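Local coordinates for protein interleukin 22 (Danio rerio, PDB 4O6K) that probably acts as a secreted helical cytokine of the IL-10 family, signalling through cell-surface receptors in immune and epithelial defence, at residues L7-S10 with A11-N14; L55-Y58 with V59-L63; K105-K108 with R109-A113. One frame throughout, in Å; residues are numbered along the deposited sequence.

The three contacts are all local, each between residues close together in sequence along or at the start of a helix, and follow one another along a compact all-helical cytokine. Interaction 1 opens helix 10-24 at the protein surface, interaction 2 lies near the end of helix 47-62, and interaction 3 is in the middle of helix 102-117. Interactions 2 and 3 touch, their centres about 13 Å apart: Tyr58 CE1 lies 3.4 Å from Phe107 CZ and Tyr57 CE1 3.3 Å from Lys108 CD. Interaction 1 stands apart, its centre about 18 Å from that of interaction 2 and about 27 Å from that of interaction 3, which lies on the opposite side of the chain's centre.

Interaction 1: residues L7-S10 with A11-N14; sequences LDSS and ATWN
Leu7 offers its backbone carbonyl to the indole of Trp13, and NE1 donates to Leu7 O at 3.0 Å with an N-H...O angle of 155°. The donor sits well above the carbonyl plane, while the oxygen lies at the edge of the indole, slightly tilted from its plane. Tryptophan suits this place because one side chain supplies both a broad apolar surface and an N-H that can reach the preceding turn. The side chain of Leu7 packs on Tyr134 and Leu137 of helix 130-140.

Ser9, the N-cap residue, directs its carbonyl into the first turn. Thr12 OG1 lies only 2.5 Å from Ser9 O, shorter than a normal hydrogen bond and so doubtful in detail; its chi1 of 60° turns the hydroxyl toward that oxygen. The same hydroxyl also bonds to Pro6 O and Tyr134 OH. The amides of Thr12 and Trp13 add weak bonds to Ser9 O.

At Ser10 the regular pattern is established, as Asn14 N bonds to Ser10 O at 3.0 Å. A 3-10 segment thus passes through an N-cap serine into an alpha-helix, a helix start tied back by a tryptophan side chain.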
# COMPACT_ATOMS: atom_id res chain seq x y z
N LEU A 7 -8.61 0.80 8.98
CA LEU A 7 -7.31 1.32 9.41
C LEU A 7 -7.20 1.33 10.93
O LEU A 7 -6.11 1.47 11.48
CB LEU A 7 -7.07 2.72 8.83
CG LEU A 7 -6.53 2.75 7.40
CD1 LEU A 7 -6.75 4.10 6.74
CD2 LEU A 7 -5.05 2.43 7.41
N ASP A 8 -8.34 1.20 11.60
CA ASP A 8 -8.37 1.12 13.05
C ASP A 8 -8.56 -0.32 13.53
O ASP A 8 -8.77 -0.57 14.71
CB ASP A 8 -9.47 2.02 13.62
CG ASP A 8 -9.08 3.49 13.60
OD1 ASP A 8 -7.92 3.80 13.92
OD2 ASP A 8 -9.94 4.33 13.25
N SER A 9 -8.49 -1.26 12.60
CA SER A 9 -8.63 -2.68 12.92
C SER A 9 -7.26 -3.33 13.15
O SER A 9 -6.48 -3.48 12.21
CB SER A 9 -9.39 -3.43 11.82
OG SER A 9 -9.31 -4.83 12.03
N SER A 10 -6.99 -3.71 14.39
CA SER A 10 -5.71 -4.34 14.74
C SER A 10 -5.52 -5.67 14.02
O SER A 10 -4.39 -6.09 13.79
CB SER A 10 -5.62 -4.54 16.25
OG SER A 10 -6.64 -5.41 16.72
N ALA A 11 -6.62 -6.33 13.68
CA ALA A 11 -6.58 -7.57 12.92
C ALA A 11 -5.90 -7.38 11.56
O ALA A 11 -5.12 -8.23 11.12
CB ALA A 11 -7.98 -8.13 12.73
N THR A 12 -6.20 -6.27 10.90
CA THR A 12 -5.59 -5.96 9.61
C THR A 12 -4.10 -5.68 9.75
O THR A 12 -3.29 -6.15 8.95
CB THR A 12 -6.26 -4.74 8.94
OG1 THR A 12 -6.12 -3.59 9.78
CG2 THR A 12 -7.72 -5.01 8.68
N TRP A 13 -3.75 -4.91 10.78
CA TRP A 13 -2.35 -4.62 11.08
C TRP A 13 -1.53 -5.89 11.28
O TRP A 13 -0.44 -6.03 10.73
CB TRP A 13 -2.25 -3.74 12.33
CG TRP A 13 -2.62 -2.31 12.10
CD1 TRP A 13 -3.81 -1.71 12.38
CD2 TRP A 13 -1.78 -1.28 11.55
NE1 TRP A 13 -3.78 -0.38 12.04
CE2 TRP A 13 -2.54 -0.09 11.52
CE3 TRP A 13 -0.47 -1.25 11.07
CZ2 TRP A 13 -2.03 1.11 11.04
CZ3 TRP A 13 0.03 -0.05 10.59
CH2 TRP A 13 -0.75 1.11 10.57
N ASN A 14 -2.07 -6.82 12.07
CA ASN A 14 -1.42 -8.11 12.29
C ASN A 14 -1.20 -8.88 11.00
O ASN A 14 -0.12 -9.42 10.77
CB ASN A 14 -2.24 -8.96 13.26
CG ASN A 14 -1.65 -10.34 13.46
OD1 ASN A 14 -0.59 -10.49 14.08
ND2 ASN A 14 -2.33 -11.35 12.94

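Interaction 2: residues L55-Y58 with V59-L63; sequences LKYY and VNHVL
Tyr57 and His61, one turn apart, lay their rings together in an offset stack, with centroids 3.9 Å apart and planes only 9° from parallel. His61 ND1 lies over the centre of the phenol ring, and the closest carbons are Tyr57 CE1 and His61 CE1, at 3.4 Å. Two flat side chains suit this i to i+4 spacing because their faces can meet while both project from the same side of the helix. With CG anti to the backbone N in Tyr57 (chi1 -162°) and anti to the carbonyl carbon in His61 (chi1 -70°), the rings converge. The imidazole edge also looks back at the backbone: ND1 makes a weak hydrogen bond to Tyr57 O, which already accepts His61 N, and this may help to orient the ring.

Tyr58 and Val62 instead lie side by side, pointing the same way. Val62 CG2 sits over the centre of the phenol ring in a CH-pi contact, 4.0 Å from the Tyr58 ring centroid, and the branched valine also brings CB to 3.7 Å from Tyr58 CD2. Leu63 CG approaches the ring's edge. Toward its C-terminal end the helix widens into a pi-type turn: Leu63 N bonds to Tyr58 O at 2.9 Å, while Val62 N makes only a weak bond to that oxygen.

Toward the interior, Tyr58 meets the Phe107 ring of helix 102-117 and its OH bonds to Ala126 O. Tyr57 packs on helix 102-117, Val62 reaches helices 102-117 and 119-128, and Leu55 lies between helices 76-93 and 130-140.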
# COMPACT_ATOMS: atom_id res chain seq x y z
N LEU A 55 -2.24 2.75 -3.19
CA LEU A 55 -2.97 1.62 -2.63
C LEU A 55 -3.78 0.93 -3.73
O LEU A 55 -3.86 -0.30 -3.79
CB LEU A 55 -3.89 2.07 -1.50
CG LEU A 55 -4.72 0.96 -0.85
CD1 LEU A 55 -3.80 -0.12 -0.28
CD2 LEU A 55 -5.63 1.52 0.23
N LYS A 56 -4.37 1.75 -4.60
CA LYS A 56 -5.12 1.26 -5.75
C LYS A 56 -4.27 0.36 -6.63
O LYS A 56 -4.70 -0.72 -7.04
CB LYS A 56 -5.62 2.44 -6.60
CG LYS A 56 -6.40 2.04 -7.84
CD LYS A 56 -7.07 3.27 -8.45
CE LYS A 56 -7.86 2.91 -9.70
NZ LYS A 56 -8.86 1.86 -9.39
N TYR A 57 -3.05 0.82 -6.90
CA TYR A 57 -2.10 0.07 -7.70
C TYR A 57 -1.70 -1.23 -7.00
O TYR A 57 -1.52 -2.26 -7.65
CB TYR A 57 -0.86 0.92 -7.99
CG TYR A 57 -0.03 0.40 -9.14
CD1 TYR A 57 -0.32 0.76 -10.45
CD2 TYR A 57 1.05 -0.44 -8.92
CE1 TYR A 57 0.43 0.30 -11.51
CE2 TYR A 57 1.81 -0.91 -9.98
CZ TYR A 57 1.50 -0.54 -11.27
OH TYR A 57 2.25 -1.01 -12.32
N TYR A 58 -1.57 -1.16 -5.68
CA TYR A 58 -1.26 -2.34 -4.87
C TYR A 58 -2.32 -3.42 -5.01
O TYR A 58 -2.00 -4.60 -5.17
CB TYR A 58 -1.12 -1.94 -3.39
CG TYR A 58 0.30 -1.90 -2.89
CD1 TYR A 58 1.14 -0.84 -3.18
CD2 TYR A 58 0.80 -2.94 -2.11
CE1 TYR A 58 2.44 -0.80 -2.72
CE2 TYR A 58 2.10 -2.91 -1.64
CZ TYR A 58 2.92 -1.84 -1.95
OH TYR A 58 4.21 -1.81 -1.48
N VAL A 59 -3.59 -3.02 -4.94
CA VAL A 59 -4.70 -3.95 -5.03
C VAL A 59 -4.74 -4.63 -6.39
O VAL A 59 -4.99 -5.83 -6.50
CB VAL A 59 -6.05 -3.24 -4.76
CG1 VAL A 59 -7.22 -4.17 -5.04
CG2 VAL A 59 -6.10 -2.74 -3.33
N ASN A 60 -4.47 -3.85 -7.44
CA ASN A 60 -4.50 -4.36 -8.80
C ASN A 60 -3.28 -5.20 -9.19
O ASN A 60 -3.42 -6.17 -9.94
CB ASN A 60 -4.64 -3.20 -9.79
CG ASN A 60 -6.03 -2.58 -9.77
OD1 ASN A 60 -7.02 -3.27 -9.50
ND2 ASN A 60 -6.11 -1.29 -10.05
N HIS A 61 -2.11 -4.85 -8.68
CA HIS A 61 -0.87 -5.48 -9.15
C HIS A 61 -0.14 -6.30 -8.10
O HIS A 61 0.18 -7.47 -8.33
CB HIS A 61 0.09 -4.41 -9.68
CG HIS A 61 -0.35 -3.78 -10.97
ND1 HIS A 61 -1.30 -2.77 -11.02
CD2 HIS A 61 0.03 -4.00 -12.25
CE1 HIS A 61 -1.48 -2.41 -12.27
NE2 HIS A 61 -0.69 -3.14 -13.04
N VAL A 62 0.12 -5.71 -6.94
CA VAL A 62 1.00 -6.33 -5.96
C VAL A 62 0.32 -7.47 -5.19
O VAL A 62 0.92 -8.52 -4.98
CB VAL A 62 1.51 -5.28 -4.95
CG1 VAL A 62 2.41 -5.93 -3.91
CG2 VAL A 62 2.26 -4.17 -5.68
N LEU A 63 -0.93 -7.26 -4.80
CA LEU A 63 -1.62 -8.21 -3.93
C LEU A 63 -2.57 -9.10 -4.72
O LEU A 63 -3.50 -9.68 -4.16
CB LEU A 63 -2.38 -7.47 -2.84
CG LEU A 63 -1.56 -6.46 -2.03
CD1 LEU A 63 -2.47 -5.64 -1.14
CD2 LEU A 63 -0.49 -7.16 -1.21

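Interaction 3: residues K105-K108 with R109-A113; sequences KQFK and RNYHA
Arg109 folds its long side chain back along the helix toward Gln106. Its CG leaves anti to the backbone N (chi1 178°), and a bend at chi3 brings one face of the guanidinium over Gln106 CA. The NH2 end lies 3.8 Å from Gln106 CB, a packing contact on the aliphatic base of the glutamine. Arginine suits such a position, since its aliphatic stem can lie along the helix while the charged guanidinium stays at the exposed surface.

Gln106 stretches out beyond CG and crosses Asn110, their amide planes 53° apart. Asn110 ND2 approaches Gln106 CG at 3.4 Å, and the backbone joins the same pair through Asn110 N to Gln106 O at 2.8 Å. An alanine here would remove CG and the amide and is likely to leave Asn110 ND2 without the carbon it rests on, while the guanidinium would keep CA and CB beneath it. The main-chain carbonyl of Lys108 accepts His112 N at 2.9 Å, while its side chain packs on Tyr57 of helix 47-62.

The chemistry implies an amphipathic helix: on one side the Arg109 guanidinium and Asn110 ND2 lie against carbon, while Phe107 and Tyr111 face the core.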
# COMPACT_ATOMS: atom_id res chain seq x y z
N LYS A 105 3.80 7.96 -9.82
CA LYS A 105 4.58 7.49 -10.96
C LYS A 105 5.89 6.86 -10.52
O LYS A 105 6.32 5.89 -11.06
CB LYS A 105 4.81 8.60 -11.96
CG LYS A 105 3.70 8.77 -12.96
CD LYS A 105 3.69 10.15 -13.53
CE LYS A 105 3.45 11.13 -12.43
NZ LYS A 105 2.13 11.75 -12.39
N GLN A 106 6.49 7.41 -9.49
CA GLN A 106 7.76 6.87 -8.99
C GLN A 106 7.66 5.44 -8.56
O GLN A 106 8.46 4.61 -8.93
CB GLN A 106 8.31 7.70 -7.85
CG GLN A 106 9.65 7.22 -7.36
CD GLN A 106 10.13 7.98 -6.14
OE1 GLN A 106 10.08 9.16 -6.12
NE2 GLN A 106 10.56 7.30 -5.14
N PHE A 107 6.63 5.15 -7.78
CA PHE A 107 6.39 3.81 -7.34
C PHE A 107 6.23 2.87 -8.53
O PHE A 107 6.88 1.86 -8.61
CB PHE A 107 5.20 3.71 -6.43
CG PHE A 107 4.88 2.31 -6.08
CD1 PHE A 107 5.73 1.60 -5.31
CD2 PHE A 107 3.77 1.68 -6.60
CE1 PHE A 107 5.48 0.30 -5.02
CE2 PHE A 107 3.50 0.38 -6.32
CZ PHE A 107 4.37 -0.32 -5.53
N LYS A 108 5.34 3.24 -9.43
CA LYS A 108 5.09 2.49 -10.60
C LYS A 108 6.34 2.24 -11.43
O LYS A 108 6.62 1.13 -11.84
CB LYS A 108 4.05 3.22 -11.42
CG LYS A 108 2.67 3.24 -10.81
CD LYS A 108 1.62 3.37 -11.88
CE LYS A 108 0.94 4.72 -11.83
NZ LYS A 108 -0.53 4.73 -11.92
N ARG A 109 7.10 3.31 -11.61
CA ARG A 109 8.37 3.28 -12.29
C ARG A 109 9.36 2.35 -11.65
O ARG A 109 9.89 1.52 -12.29
CB ARG A 109 8.97 4.68 -12.39
CG ARG A 109 10.33 4.76 -13.05
CD ARG A 109 10.66 6.17 -13.47
NE ARG A 109 10.92 7.02 -12.35
CZ ARG A 109 10.10 7.96 -11.94
NH1 ARG A 109 8.98 8.14 -12.55
NH2 ARG A 109 10.41 8.67 -10.92
N ASN A 110 9.58 2.48 -10.37
CA ASN A 110 10.50 1.64 -9.59
C ASN A 110 10.04 0.19 -9.49
O ASN A 110 10.86 -0.73 -9.48
CB ASN A 110 10.72 2.24 -8.20
CG ASN A 110 11.50 3.54 -8.25
OD1 ASN A 110 12.12 3.86 -9.26
ND2 ASN A 110 11.47 4.30 -7.16
N TYR A 111 8.73 -0.01 -9.42
CA TYR A 111 8.17 -1.35 -9.31
C TYR A 111 8.37 -2.07 -10.63
O TYR A 111 8.75 -3.24 -10.67
CB TYR A 111 6.69 -1.31 -8.93
CG TYR A 111 6.05 -2.67 -8.77
CD1 TYR A 111 6.40 -3.52 -7.74
CD2 TYR A 111 5.07 -3.10 -9.67
CE1 TYR A 111 5.81 -4.76 -7.60
CE2 TYR A 111 4.48 -4.34 -9.53
CZ TYR A 111 4.85 -5.17 -8.50
OH TYR A 111 4.26 -6.40 -8.36
N HIS A 112 8.09 -1.37 -11.72
CA HIS A 112 8.31 -1.90 -13.06
C HIS A 112 9.78 -2.21 -13.30
O HIS A 112 10.13 -3.24 -13.87
CB HIS A 112 7.79 -0.93 -14.12
CG HIS A 112 7.89 -1.47 -15.52
ND1 HIS A 112 8.89 -1.08 -16.39
CD2 HIS A 112 7.14 -2.37 -16.18
CE1 HIS A 112 8.73 -1.71 -17.54
NE2 HIS A 112 7.68 -2.50 -17.44
N ALA A 113 10.65 -1.29 -12.87
CA ALA A 113 12.09 -1.46 -13.00
C ALA A 113 12.56 -2.71 -12.26
O ALA A 113 13.49 -3.39 -12.69
CB ALA A 113 12.82 -0.24 -12.48